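Long-range contact in inactive glucansucrase (Lactobacillus reuteri, PDB 5JBD), which is an inactive member of the glucansucrase family, glycoside hydrolase family 70, built round a TIM-type barrel: residues 265-277 with 725-737. Numbering follows the deposited sequence.
Sequences YGKLMGYNPDGNF and GSGEELANTIAAL
G275 and A731 bring their CA atoms to 4.0 Å where the loop after helix 265-269 runs along helix 727-737; the axes of the two short segments approach to 10.0 Å, their N-to-C directions 137° apart. The contact belongs to the barrel of this family 70 protein: the loop leads into strand 279-282, the helix into the adjacent parallel strand 743-748. G275 has no side chain, and its CA sits 3.3 Å from A731 O and against the I734 side chain. Deeper in, I734 CD1 stands over one face of the F277 ring, 3.8 Å from its centroid, while L730 CD1 touches F277 CZ; the F277 side chain also touches V744 and M691 of barrel strands 743-748 and 688-691. The Y271 ring lies between M269 CB on one face and E728 CA on the other, with Y265 OH at its edge. Water 2 joins N272 N to E728 O. At the outer side, CG of N272 points away from its own backbone N, which lays the amide against A735 CB. Its OD1 accepts from D274 N in an Asx turn, and ND2 gives a nearly straight bond (168°) to N732 OD1 at 3.0 Å, the two amide planes 84° apart.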
ATOM      1  N   TYR A 265      -5.668  -7.587  20.144  1.00 25.84           N
ATOM      2  CA  TYR A 265      -4.865  -6.370  20.401  1.00 26.97           C
ATOM      3  C   TYR A 265      -5.054  -5.745  21.792  1.00 29.13           C
ATOM      4  O   TYR A 265      -4.086  -5.609  22.567  1.00 29.64           O
ATOM      5  CB  TYR A 265      -5.097  -5.321  19.300  1.00 27.17           C
ATOM      6  CG  TYR A 265      -4.326  -4.040  19.533  1.00 26.81           C
ATOM      7  CD1 TYR A 265      -2.943  -4.007  19.377  1.00 27.84           C
ATOM      8  CD2 TYR A 265      -4.967  -2.879  19.949  1.00 27.30           C
ATOM      9  CE1 TYR A 265      -2.216  -2.855  19.621  1.00 27.43           C
ATOM     10  CE2 TYR A 265      -4.252  -1.705  20.167  1.00 28.08           C
ATOM     11  CZ  TYR A 265      -2.876  -1.704  19.995  1.00 28.28           C
ATOM     12  OH  TYR A 265      -2.142  -0.575  20.250  1.00 28.97           O
ATOM     13  N   GLY A 266      -6.278  -5.346  22.111  1.00 30.33           N
ATOM     14  CA  GLY A 266      -6.547  -4.676  23.385  1.00 31.61           C
ATOM     15  C   GLY A 266      -6.192  -5.539  24.602  1.00 34.12           C
ATOM     16  O   GLY A 266      -5.550  -5.064  25.552  1.00 31.37           O
ATOM     17  N   LYS A 267      -6.612  -6.806  24.571  1.00 35.55           N
ATOM     18  CA  LYS A 267      -6.324  -7.744  25.672  1.00 37.20           C
ATOM     19  C   LYS A 267      -4.832  -7.873  25.903  1.00 35.32           C
ATOM     20  O   LYS A 267      -4.379  -7.825  27.027  1.00 35.52           O
ATOM     21  CB  LYS A 267      -6.926  -9.126  25.403  1.00 40.41           C
ATOM     22  CG  LYS A 267      -8.420  -9.154  25.643  1.00 45.52           C
ATOM     23  CD  LYS A 267      -9.060 -10.517  25.640  1.00 50.43           C
ATOM     24  CE  LYS A 267     -10.502 -10.437  26.155  1.00 51.94           C
ATOM     25  NZ  LYS A 267     -11.277 -11.690  25.960  1.00 52.30           N
ATOM     26  N   LEU A 268      -4.081  -8.005  24.819  1.00 33.80           N
ATOM     27  CA  LEU A 268      -2.647  -8.214  24.904  1.00 33.80           C
ATOM     28  C   LEU A 268      -1.842  -6.970  25.297  1.00 34.04           C
ATOM     29  O   LEU A 268      -0.746  -7.102  25.827  1.00 33.47           O
ATOM     30  CB  LEU A 268      -2.126  -8.779  23.589  1.00 32.34           C
ATOM     31  CG  LEU A 268      -2.614 -10.189  23.268  1.00 32.14           C
ATOM     32  CD1 LEU A 268      -2.150 -10.574  21.882  1.00 31.39           C
ATOM     33  CD2 LEU A 268      -2.135 -11.192  24.320  1.00 33.38           C
ATOM     34  N   MET A 269      -2.385  -5.777  25.048  1.00 33.29           N
ATOM     35  CA  MET A 269      -1.724  -4.519  25.451  1.00 32.56           C
ATOM     36  C   MET A 269      -2.161  -4.009  26.821  1.00 32.98           C
ATOM     37  O   MET A 269      -1.561  -3.076  27.344  1.00 33.37           O
ATOM     38  CB  MET A 269      -1.993  -3.422  24.414  1.00 32.25           C
ATOM     39  CG  MET A 269      -1.321  -3.664  23.069  1.00 31.02           C
ATOM     40  SD  MET A 269       0.476  -3.871  23.150  1.00 32.58           S
ATOM     41  CE  MET A 269       0.956  -2.269  23.811  1.00 34.65           C
ATOM     42  N   GLY A 270      -3.189  -4.620  27.406  1.00 33.04           N
ATOM     43  CA  GLY A 270      -3.814  -4.086  28.609  1.00 34.19           C
ATOM     44  C   GLY A 270      -4.598  -2.806  28.346  1.00 34.15           C
ATOM     45  O   GLY A 270      -4.810  -2.005  29.253  1.00 32.94           O
ATOM     46  N   TYR A 271      -5.061  -2.634  27.108  1.00 34.10           N
ATOM     47  CA  TYR A 271      -5.933  -1.527  26.748  1.00 33.59           C
ATOM     48  C   TYR A 271      -7.387  -2.040  26.864  1.00 33.30           C
ATOM     49  O   TYR A 271      -7.641  -3.022  27.575  1.00 32.74           O
ATOM     50  CB  TYR A 271      -5.593  -1.041  25.339  1.00 33.14           C
ATOM     51  CG  TYR A 271      -4.197  -0.477  25.131  1.00 33.54           C
ATOM     52  CD1 TYR A 271      -3.404  -0.040  26.197  1.00 35.04           C
ATOM     53  CD2 TYR A 271      -3.690  -0.334  23.852  1.00 31.86           C
ATOM     54  CE1 TYR A 271      -2.141   0.477  25.983  1.00 36.04           C
ATOM     55  CE2 TYR A 271      -2.433   0.194  23.630  1.00 32.61           C
ATOM     56  CZ  TYR A 271      -1.661   0.606  24.697  1.00 33.79           C
ATOM     57  OH  TYR A 271      -0.409   1.126  24.477  1.00 34.47           O
ATOM     58  N   ASN A 272      -8.344  -1.380  26.211  1.00 31.43           N
ATOM     59  CA  ASN A 272      -9.727  -1.811  26.302  1.00 32.23           C
ATOM     60  C   ASN A 272      -9.795  -3.304  25.981  1.00 33.43           C
ATOM     61  O   ASN A 272      -9.384  -3.701  24.892  1.00 31.41           O
ATOM     62  CB  ASN A 272     -10.622  -1.046  25.327  1.00 31.96           C
ATOM     63  CG  ASN A 272     -12.093  -1.289  25.593  1.00 31.71           C
ATOM     64  OD1 ASN A 272     -12.564  -2.422  25.575  1.00 31.64           O
ATOM     65  ND2 ASN A 272     -12.825  -0.222  25.834  1.00 33.29           N
ATOM     66  N   PRO A 273     -10.306  -4.128  26.921  1.00 34.61           N
ATOM     67  CA  PRO A 273     -10.287  -5.572  26.687  1.00 34.71           C
ATOM     68  C   PRO A 273     -11.193  -6.059  25.539  1.00 34.69           C
ATOM     69  O   PRO A 273     -11.063  -7.206  25.144  1.00 34.58           O
ATOM     70  CB  PRO A 273     -10.731  -6.162  28.037  1.00 36.31           C
ATOM     71  CG  PRO A 273     -11.520  -5.078  28.681  1.00 38.31           C
ATOM     72  CD  PRO A 273     -10.915  -3.785  28.222  1.00 37.04           C
ATOM     73  N   ASP A 274     -12.106  -5.222  25.043  1.00 33.19           N
ATOM     74  CA  ASP A 274     -12.910  -5.547  23.868  1.00 33.05           C
ATOM     75  C   ASP A 274     -12.350  -4.908  22.575  1.00 30.69           C
ATOM     76  O   ASP A 274     -12.988  -4.977  21.530  1.00 29.28           O
ATOM     77  CB  ASP A 274     -14.367  -5.119  24.103  1.00 34.53           C
ATOM     78  CG  ASP A 274     -15.320  -5.660  23.039  1.00 37.86           C
ATOM     79  OD1 ASP A 274     -15.268  -6.866  22.742  1.00 36.51           O
ATOM     80  OD2 ASP A 274     -16.110  -4.882  22.468  1.00 36.90           O
ATOM     81  N   GLY A 275     -11.150  -4.332  22.642  1.00 29.56           N
ATOM     82  CA  GLY A 275     -10.546  -3.622  21.524  1.00 27.22           C
ATOM     83  C   GLY A 275      -9.677  -4.524  20.670  1.00 26.61           C
ATOM     84  O   GLY A 275      -8.489  -4.270  20.506  1.00 25.08           O
ATOM     85  N   ASN A 276     -10.302  -5.547  20.096  0.50 25.92           N
ATOM     86  CA  ASN A 276      -9.625  -6.583  19.344  0.50 25.41           C
ATOM     87  C   ASN A 276     -10.199  -6.641  17.927  0.50 25.33           C
ATOM     88  O   ASN A 276     -11.419  -6.602  17.761  0.50 24.11           O
ATOM     89  CB  ASN A 276      -9.872  -7.925  20.063  0.50 26.32           C
ATOM     90  CG  ASN A 276      -9.598  -7.861  21.583  0.50 26.73           C
ATOM     91  OD1 ASN A 276      -8.481  -7.609  22.031  0.50 25.65           O
ATOM     92  ND2 ASN A 276     -10.637  -8.099  22.378  0.50 27.23           N
ATOM     93  N   PHE A 277      -9.336  -6.726  16.911  1.00 24.55           N
ATOM     94  CA  PHE A 277      -9.800  -6.881  15.543  1.00 24.43           C
ATOM     95  C   PHE A 277     -10.467  -8.263  15.356  1.00 24.30           C
ATOM     96  O   PHE A 277     -10.079  -9.242  16.012  1.00 24.07           O
ATOM     97  CB  PHE A 277      -8.657  -6.675  14.550  1.00 23.38           C
ATOM     98  CG  PHE A 277      -8.178  -5.249  14.465  1.00 24.09           C
ATOM     99  CD1 PHE A 277      -8.962  -4.272  13.855  1.00 24.11           C
ATOM    100  CD2 PHE A 277      -6.947  -4.873  14.985  1.00 24.76           C
ATOM    101  CE1 PHE A 277      -8.523  -2.949  13.778  1.00 24.35           C
ATOM    102  CE2 PHE A 277      -6.504  -3.557  14.909  1.00 24.48           C
ATOM    103  CZ  PHE A 277      -7.292  -2.592  14.302  1.00 24.95           C
ATOM    104  N   GLY A 725      -4.149   8.272  15.620  1.00 27.80           N
ATOM    105  CA  GLY A 725      -4.207   8.360  17.084  1.00 27.67           C
ATOM    106  C   GLY A 725      -3.268   7.367  17.758  1.00 27.17           C
ATOM    107  O   GLY A 725      -2.313   6.885  17.142  1.00 26.18           O
ATOM    108  N   SER A 726      -3.519   7.136  19.049  1.00 27.51           N
ATOM    109  CA  SER A 726      -2.754   6.197  19.880  1.00 28.02           C
ATOM    110  C   SER A 726      -3.389   4.802  19.863  1.00 27.86           C
ATOM    111  O   SER A 726      -4.552   4.626  19.471  1.00 27.91           O
ATOM    112  CB  SER A 726      -2.702   6.697  21.323  1.00 27.63           C
ATOM    113  OG  SER A 726      -4.003   6.748  21.896  1.00 26.91           O
ATOM    114  N   GLY A 727      -2.613   3.832  20.338  1.00 28.53           N
ATOM    115  CA  GLY A 727      -3.079   2.465  20.493  1.00 28.11           C
ATOM    116  C   GLY A 727      -4.224   2.357  21.485  1.00 29.73           C
ATOM    117  O   GLY A 727      -5.160   1.571  21.274  1.00 27.15           O
ATOM    118  N   GLU A 728      -4.150   3.141  22.567  1.00 29.08           N
ATOM    119  CA  GLU A 728      -5.216   3.166  23.575  1.00 31.20           C
ATOM    120  C   GLU A 728      -6.516   3.669  22.956  1.00 29.01           C
ATOM    121  O   GLU A 728      -7.592   3.126  23.202  1.00 28.23           O
ATOM    122  CB  GLU A 728      -4.868   4.079  24.766  1.00 34.00           C
ATOM    123  CG  GLU A 728      -5.524   3.663  26.045  1.00 38.83           C
ATOM    124  CD  GLU A 728      -5.137   4.544  27.223  1.00 46.13           C
ATOM    125  OE1 GLU A 728      -3.929   4.686  27.528  1.00 49.02           O
ATOM    126  OE2 GLU A 728      -6.052   5.092  27.843  1.00 48.29           O
ATOM    127  N   GLU A 729      -6.407   4.732  22.171  1.00 28.87           N
ATOM    128  CA  GLU A 729      -7.565   5.275  21.450  1.00 27.62           C
ATOM    129  C   GLU A 729      -8.149   4.239  20.466  1.00 27.81           C
ATOM    130  O   GLU A 729      -9.356   4.007  20.455  1.00 26.46           O
ATOM    131  CB  GLU A 729      -7.181   6.569  20.738  1.00 28.56           C
ATOM    132  CG  GLU A 729      -7.074   7.774  21.669  1.00 29.20           C
ATOM    133  CD  GLU A 729      -6.435   8.990  21.029  1.00 29.74           C
ATOM    134  OE1 GLU A 729      -5.816   8.860  19.939  1.00 27.25           O
ATOM    135  OE2 GLU A 729      -6.534  10.093  21.628  1.00 28.86           O
ATOM    136  N   LEU A 730      -7.274   3.595  19.690  1.00 28.28           N
ATOM    137  CA  LEU A 730      -7.679   2.525  18.771  1.00 27.56           C
ATOM    138  C   LEU A 730      -8.505   1.440  19.480  1.00 27.69           C
ATOM    139  O   LEU A 730      -9.592   1.069  19.019  1.00 26.38           O
ATOM    140  CB  LEU A 730      -6.461   1.889  18.090  1.00 27.47           C
ATOM    141  CG  LEU A 730      -6.713   0.657  17.198  1.00 27.54           C
ATOM    142  CD1 LEU A 730      -7.739   0.951  16.115  1.00 27.30           C
ATOM    143  CD2 LEU A 730      -5.423   0.185  16.560  1.00 26.45           C
ATOM    144  N   ALA A 731      -8.002   0.945  20.607  1.00 26.81           N
ATOM    145  CA  ALA A 731      -8.719  -0.099  21.348  1.00 27.17           C
ATOM    146  C   ALA A 731     -10.096   0.352  21.839  1.00 27.96           C
ATOM    147  O   ALA A 731     -11.063  -0.418  21.773  1.00 27.48           O
ATOM    148  CB  ALA A 731      -7.884  -0.605  22.515  1.00 27.29           C
ATOM    149  N   ASN A 732     -10.189   1.589  22.340  1.00 28.31           N
ATOM    150  CA  ASN A 732     -11.483   2.155  22.737  1.00 28.72           C
ATOM    151  C   ASN A 732     -12.409   2.348  21.537  1.00 28.46           C
ATOM    152  O   ASN A 732     -13.607   2.122  21.649  1.00 28.88           O
ATOM    153  CB  ASN A 732     -11.308   3.489  23.472  1.00 31.46           C
ATOM    154  CG  ASN A 732     -10.877   3.308  24.917  1.00 32.63           C
ATOM    155  OD1 ASN A 732     -11.243   2.328  25.597  1.00 33.27           O
ATOM    156  ND2 ASN A 732     -10.101   4.248  25.397  1.00 33.66           N
ATOM    157  N   THR A 733     -11.839   2.733  20.392  1.00 27.19           N
ATOM    158  CA  THR A 733     -12.613   2.892  19.157  1.00 27.92           C
ATOM    159  C   THR A 733     -13.185   1.557  18.672  1.00 27.84           C
ATOM    160  O   THR A 733     -14.363   1.478  18.317  1.00 27.09           O
ATOM    161  CB  THR A 733     -11.764   3.562  18.056  1.00 28.26           C
ATOM    162  OG1 THR A 733     -11.296   4.827  18.543  1.00 27.75           O
ATOM    163  CG2 THR A 733     -12.570   3.775  16.780  1.00 28.93           C
ATOM    164  N   ILE A 734     -12.361   0.506  18.695  1.00 27.42           N
ATOM    165  CA  ILE A 734     -12.833  -0.832  18.311  1.00 27.16           C
ATOM    166  C   ILE A 734     -13.991  -1.267  19.218  1.00 27.32           C
ATOM    167  O   ILE A 734     -15.005  -1.793  18.736  1.00 27.28           O
ATOM    168  CB  ILE A 734     -11.692  -1.867  18.315  1.00 26.93           C
ATOM    169  CG1 ILE A 734     -10.700  -1.539  17.199  1.00 26.78           C
ATOM    170  CG2 ILE A 734     -12.240  -3.284  18.119  1.00 28.81           C
ATOM    171  CD1 ILE A 734      -9.378  -2.250  17.308  1.00 27.72           C
ATOM    172  N   ALA A 735     -13.843  -1.030  20.520  1.00 28.37           N
ATOM    173  CA  ALA A 735     -14.889  -1.379  21.504  1.00 29.91           C
ATOM    174  C   ALA A 735     -16.186  -0.615  21.251  1.00 29.69           C
ATOM    175  O   ALA A 735     -17.276  -1.189  21.346  1.00 27.12           O
ATOM    176  CB  ALA A 735     -14.404  -1.129  22.917  1.00 31.10           C
ATOM    177  N   ALA A 736     -16.058   0.674  20.925  1.00 30.11           N
ATOM    178  CA  ALA A 736     -17.223   1.500  20.586  1.00 29.60           C
ATOM    179  C   ALA A 736     -17.953   0.988  19.337  1.00 28.08           C
ATOM    180  O   ALA A 736     -19.180   0.921  19.322  1.00 27.01           O
ATOM    181  CB  ALA A 736     -16.814   2.959  20.409  1.00 30.92           C
ATOM    182  N   LEU A 737     -17.204   0.597  18.312  1.00 26.16           N
ATOM    183  CA  LEU A 737     -17.805   0.003  17.116  1.00 26.60           C
ATOM    184  C   LEU A 737     -18.474  -1.338  17.443  1.00 27.26           C
ATOM    185  O   LEU A 737     -19.575  -1.612  16.976  1.00 25.65           O
ATOM    186  CB  LEU A 737     -16.760  -0.171  16.012  1.00 25.62           C
ATOM    187  CG  LEU A 737     -16.204   1.150  15.452  1.00 25.71           C
ATOM    188  CD1 LEU A 737     -14.963   0.908  14.623  1.00 24.46           C
ATOM    189  CD2 LEU A 737     -17.254   1.888  14.627  1.00 26.66           C
TER
HETATM  190  O   HOH W   1      -1.540   4.180  23.507  1.00 33.78           O
HETATM  191  O   HOH W   2      -8.061   1.455  25.475  1.00 24.82           O